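Local structure of CytC3 (Streptomyces, 3GJA) at residues V29-P34 with A78-R83; P84-R89 with V149-T154. The protein is a nonheme iron halogenase of the phytanoyl-CoA dioxygenase family that probably places halogen on an unactivated carbon of its substrate. One frame throughout, in Å; residues are numbered along the deposited sequence.

Interaction 1 of 2, residues V29-P34 with A78-R83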
# COMPACT_ATOMS: atom_id res chain seq x y z
N VAL A 29 2.43 -2.77 -13.81
CA VAL A 29 3.85 -3.08 -13.69
C VAL A 29 3.89 -4.49 -13.10
O VAL A 29 3.17 -4.79 -12.15
CB VAL A 29 4.62 -2.11 -12.76
CG1 VAL A 29 4.69 -0.73 -13.38
CG2 VAL A 29 3.96 -2.06 -11.40
N LYS A 30 4.72 -5.35 -13.68
CA LYS A 30 4.81 -6.72 -13.24
C LYS A 30 5.66 -6.92 -12.00
O LYS A 30 6.83 -6.54 -11.96
CB LYS A 30 5.33 -7.61 -14.37
CG LYS A 30 5.35 -9.09 -14.02
CD LYS A 30 5.45 -9.97 -15.26
CE LYS A 30 6.74 -9.72 -16.02
NZ LYS A 30 6.78 -10.53 -17.28
N ILE A 31 5.07 -7.53 -10.99
CA ILE A 31 5.77 -7.82 -9.75
C ILE A 31 6.13 -9.30 -9.78
O ILE A 31 7.24 -9.69 -9.44
CB ILE A 31 4.87 -7.54 -8.53
CG1 ILE A 31 4.36 -6.09 -8.57
CG2 ILE A 31 5.63 -7.85 -7.24
CD1 ILE A 31 5.45 -5.03 -8.65
N PHE A 32 5.17 -10.12 -10.21
CA PHE A 32 5.34 -11.57 -10.31
C PHE A 32 4.61 -12.07 -11.55
O PHE A 32 3.69 -11.41 -12.04
CB PHE A 32 4.73 -12.27 -9.11
CG PHE A 32 5.50 -12.13 -7.84
CD1 PHE A 32 6.79 -12.64 -7.74
CD2 PHE A 32 4.93 -11.52 -6.73
CE1 PHE A 32 7.50 -12.56 -6.54
CE2 PHE A 32 5.63 -11.43 -5.53
CZ PHE A 32 6.92 -11.95 -5.44
N GLU A 33 5.00 -13.24 -12.04
CA GLU A 33 4.31 -13.86 -13.17
C GLU A 33 2.98 -14.35 -12.58
O GLU A 33 2.91 -14.72 -11.41
CB GLU A 33 5.10 -15.05 -13.71
CG GLU A 33 6.39 -14.68 -14.44
CD GLU A 33 6.13 -13.83 -15.68
OE1 GLU A 33 5.19 -14.16 -16.44
OE2 GLU A 33 6.86 -12.85 -15.89
N PRO A 34 1.92 -14.38 -13.40
CA PRO A 34 0.60 -14.82 -12.95
C PRO A 34 0.54 -16.11 -12.11
O PRO A 34 -0.08 -16.12 -11.04
CB PRO A 34 -0.18 -14.95 -14.25
CG PRO A 34 0.40 -13.85 -15.09
CD PRO A 34 1.89 -13.99 -14.82
N ALA A 78 6.00 -10.42 4.03
CA ALA A 78 7.19 -9.68 4.45
C ALA A 78 8.07 -9.51 3.22
O ALA A 78 8.63 -8.44 2.97
CB ALA A 78 7.94 -10.45 5.54
N GLU A 79 8.17 -10.58 2.43
CA GLU A 79 8.98 -10.55 1.22
C GLU A 79 8.34 -9.66 0.16
O GLU A 79 9.04 -8.93 -0.55
CB GLU A 79 9.14 -11.96 0.66
CG GLU A 79 9.95 -12.00 -0.61
CD GLU A 79 9.91 -13.35 -1.29
OE1 GLU A 79 9.35 -14.29 -0.70
OE2 GLU A 79 10.43 -13.45 -2.42
N HIS A 80 7.02 -9.72 0.04
CA HIS A 80 6.32 -8.92 -0.96
C HIS A 80 6.65 -7.44 -0.85
O HIS A 80 6.99 -6.81 -1.85
CB HIS A 80 4.80 -9.11 -0.84
CG HIS A 80 4.04 -8.67 -2.06
ND1 HIS A 80 3.83 -9.49 -3.14
CD2 HIS A 80 3.49 -7.47 -2.38
CE1 HIS A 80 3.19 -8.82 -4.08
NE2 HIS A 80 2.97 -7.59 -3.65
N ILE A 81 6.56 -6.87 0.35
CA ILE A 81 6.84 -5.44 0.50
C ILE A 81 8.32 -5.08 0.29
O ILE A 81 8.65 -3.92 0.06
CB ILE A 81 6.33 -4.90 1.88
CG1 ILE A 81 7.02 -5.61 3.04
CG2 ILE A 81 4.82 -5.10 1.98
CD1 ILE A 81 8.23 -4.87 3.58
N MET A 82 9.19 -6.09 0.35
CA MET A 82 10.63 -5.90 0.16
C MET A 82 11.06 -6.08 -1.30
O MET A 82 12.18 -5.75 -1.67
CB MET A 82 11.41 -6.91 1.03
CG MET A 82 11.39 -6.63 2.53
SD MET A 82 12.12 -5.02 2.93
CE MET A 82 13.89 -5.39 2.90
N ARG A 83 10.17 -6.63 -2.12
CA ARG A 83 10.47 -6.90 -3.52
C ARG A 83 11.12 -5.78 -4.34
O ARG A 83 10.62 -4.65 -4.39
CB ARG A 83 9.20 -7.37 -4.23
CG ARG A 83 9.01 -8.86 -4.16
CD ARG A 83 9.94 -9.53 -5.14
NE ARG A 83 10.25 -10.89 -4.76
CZ ARG A 83 10.79 -11.79 -5.58
NH1 ARG A 83 11.07 -11.46 -6.84
NH2 ARG A 83 11.03 -13.02 -5.14
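Ile31 and Phe32 carry the chain off strand 25-30, an outer strand of the antiparallel sheet of this cupin-like beta-barrel, and past the C-terminal end of helix 75-82, with His80 on its last turn and Arg83 in the turn that leads to helix 84-94. The CA atoms of Ile31 and Arg83 are the nearest pair, 7.9 Å apart; no hydrogen bond crosses, and side chains alone bridge the gap. Phe32 does most of this. With CG anti to its own carbonyl carbon (chi1 -74°), its ring pushes between the two partners. On one side CE2 comes within 3.6 Å of His80 ND1, which lies near the plane of the phenyl ring at its edge, so the two rings meet rim to rim; Thr151 holds the imidazole by its other nitrogen, NE2. On the other side the phenyl rim presses on a guanidinium face: CE1 lies over its centre, 3.5 Å from Arg83 CZ, the two planes 59° apart. A flat, apolar ring suits this place because it can touch both polar groups without needing a bond from either. Ile31 adds a looser apolar touch, its CG2 methyl 4.1 Å from His80 CE1. Arg83 still has its charge met: Glu85 pairs with NH1, and OE2 of Glu79, which also pairs with Arg40, lies in the guanidinium plane, at its edge. There the bond from Arg83 NH2 to Glu79 OE2 is 2.8 Å long and nearly straight, 172° at the hydrogen.

Interaction 2 of 2, residues P84-R89 with V149-T154. With ACT (acetate ion), chain E.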
# COMPACT_ATOMS: atom_id res chain seq x y z
N PRO A 84 12.25 -6.09 -4.99
CA PRO A 84 12.97 -5.11 -5.82
C PRO A 84 12.04 -4.55 -6.89
O PRO A 84 12.10 -3.36 -7.22
CB PRO A 84 14.10 -5.95 -6.42
CG PRO A 84 14.39 -6.94 -5.34
CD PRO A 84 13.01 -7.35 -4.90
N GLU A 85 11.19 -5.43 -7.43
CA GLU A 85 10.24 -5.03 -8.46
C GLU A 85 9.32 -3.93 -7.95
O GLU A 85 8.76 -3.16 -8.73
CB GLU A 85 9.42 -6.25 -8.92
CG GLU A 85 10.27 -7.33 -9.58
CD GLU A 85 10.85 -8.33 -8.60
OE1 GLU A 85 11.08 -7.99 -7.42
OE2 GLU A 85 11.09 -9.48 -9.01
N ILE A 86 9.15 -3.85 -6.63
CA ILE A 86 8.33 -2.80 -6.06
C ILE A 86 9.21 -1.66 -5.56
O ILE A 86 9.05 -0.51 -5.99
CB ILE A 86 7.48 -3.32 -4.88
CG1 ILE A 86 6.37 -4.23 -5.39
CG2 ILE A 86 6.86 -2.14 -4.12
CD1 ILE A 86 5.49 -4.81 -4.28
N VAL A 87 10.14 -1.99 -4.67
CA VAL A 87 11.04 -1.01 -4.07
C VAL A 87 11.87 -0.18 -5.05
O VAL A 87 11.99 1.03 -4.89
CB VAL A 87 11.98 -1.71 -3.06
CG1 VAL A 87 13.05 -0.75 -2.59
CG2 VAL A 87 11.17 -2.22 -1.89
N ASP A 88 12.45 -0.81 -6.07
CA ASP A 88 13.23 -0.02 -7.02
C ASP A 88 12.34 0.98 -7.75
O ASP A 88 12.77 2.10 -8.05
CB ASP A 88 13.91 -0.92 -8.07
CG ASP A 88 14.99 -1.81 -7.48
OD1 ASP A 88 15.46 -1.52 -6.36
OD2 ASP A 88 15.37 -2.79 -8.15
N ARG A 89 11.10 0.59 -8.03
CA ARG A 89 10.19 1.49 -8.73
C ARG A 89 9.70 2.62 -7.84
O ARG A 89 9.67 3.77 -8.26
CB ARG A 89 9.02 0.70 -9.33
CG ARG A 89 9.41 -0.02 -10.62
CD ARG A 89 8.24 -0.67 -11.34
NE ARG A 89 8.25 -2.11 -11.16
CZ ARG A 89 8.31 -3.00 -12.15
NH1 ARG A 89 8.37 -2.60 -13.41
NH2 ARG A 89 8.33 -4.29 -11.88
N VAL A 149 1.30 0.83 -3.57
CA VAL A 149 1.57 -0.19 -4.57
C VAL A 149 0.47 -1.23 -4.39
O VAL A 149 0.47 -1.99 -3.42
CB VAL A 149 2.96 -0.84 -4.35
CG1 VAL A 149 3.22 -1.89 -5.44
CG2 VAL A 149 4.03 0.22 -4.37
N TRP A 150 -0.47 -1.25 -5.33
CA TRP A 150 -1.63 -2.16 -5.30
C TRP A 150 -1.38 -3.38 -6.19
O TRP A 150 -1.47 -3.29 -7.42
CB TRP A 150 -2.85 -1.39 -5.82
CG TRP A 150 -4.19 -1.86 -5.37
CD1 TRP A 150 -4.95 -1.32 -4.37
CD2 TRP A 150 -5.02 -2.86 -5.99
NE1 TRP A 150 -6.20 -1.90 -4.34
CE2 TRP A 150 -6.27 -2.85 -5.33
CE3 TRP A 150 -4.82 -3.75 -7.06
CZ2 TRP A 150 -7.32 -3.69 -5.69
CZ3 TRP A 150 -5.88 -4.60 -7.42
CH2 TRP A 150 -7.11 -4.56 -6.74
N THR A 151 -1.05 -4.52 -5.58
CA THR A 151 -0.80 -5.74 -6.33
C THR A 151 -2.07 -6.59 -6.42
O THR A 151 -2.76 -6.81 -5.43
CB THR A 151 0.30 -6.61 -5.66
OG1 THR A 151 1.52 -5.85 -5.56
CG2 THR A 151 0.58 -7.86 -6.49
N ALA A 152 -2.37 -7.07 -7.62
CA ALA A 152 -3.54 -7.91 -7.82
C ALA A 152 -3.15 -9.35 -7.49
O ALA A 152 -2.29 -9.93 -8.14
CB ALA A 152 -4.00 -7.81 -9.27
N PHE A 153 -3.77 -9.91 -6.45
CA PHE A 153 -3.47 -11.29 -6.05
C PHE A 153 -4.38 -12.22 -6.83
O PHE A 153 -4.09 -13.40 -7.03
CB PHE A 153 -3.72 -11.46 -4.54
CG PHE A 153 -2.54 -11.07 -3.67
CD1 PHE A 153 -1.43 -10.41 -4.22
CD2 PHE A 153 -2.54 -11.34 -2.31
CE1 PHE A 153 -0.35 -10.05 -3.42
CE2 PHE A 153 -1.46 -10.98 -1.50
CZ PHE A 153 -0.37 -10.33 -2.06
N THR A 154 -5.49 -11.64 -7.26
CA THR A 154 -6.51 -12.31 -8.05
C THR A 154 -6.58 -11.41 -9.28
O THR A 154 -6.01 -10.32 -9.26
CB THR A 154 -7.83 -12.29 -7.25
OG1 THR A 154 -8.18 -13.61 -6.84
CG2 THR A 154 -8.94 -11.68 -8.05
C ACT E . -9.33 -0.14 -3.38
O ACT E . -10.32 -1.02 -3.64
OXT ACT E . -8.19 -0.50 -3.38
CH3 ACT E . -9.66 1.31 -3.10
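Ile86, on the first turn of helix 84-94, points its branched side chain at Val149 of the central strand 147-152, and the two make up nearly all of this small, buried contact. The packing is tight here: Ile86 CG2 lies 3.7 Å from Val149 CG2, and Ile86 CD1 is 3.9 Å from Val149 CG1. Val149 has CG1 anti to its backbone N (chi1 -179°), which leaves both methyls facing the helix, and two beta-branched residues suit the place because their stubby, stiff side chains fill a narrow helix-sheet gap. The contact loosens along the strand, where the extended end of Ile86 brings CD1 only to 4.3 Å from Thr151 OG1, a hydroxyl whose polar partner is His80. Trp150 projects from the other side of the strand, and its indole NE1 gives a hydrogen bond of 2.6 Å to OXT of an acetate, probably from the crystallisation liquor, at the ring edge. A leucine in place of Trp150 would probably leave that acetate without its donor and open a gap beside Phe106, whose ring meets the indole. On the helix, Arg89 NE bonds to Glu85 O at 2.7 Å, turning the arginine back along its own helix. Tyr260 of strand 253-262 touches both Ile86 and Val149, while Met37 touches Thr151, so helix 84-94 packs over Val149 and helix 34-49 over Thr151, on the face opposite Trp150.

From the N terminus, strand 25-30 leads into interaction 1, which closes a loop of 43 residues containing helix 34-49 and the helical run up to helix 75-82. The chain turns at Arg83 and at once enters helix 84-94, where interaction 2 opens; its 59-residue loop takes in strand 98-108 and ends on strand 147-152. The two loops follow in series, neither nesting nor crossing. Their contacts nonetheless adjoin: His80 NE2 and Thr151 OG1, 3.0 Å apart, probably share a hydrogen bond, and Ile31 CD1 packs against Ile86 CG1. Together they tie consecutive helices 75-82 and 84-94 to the exit of an outer strand and to a central strand of one sheet.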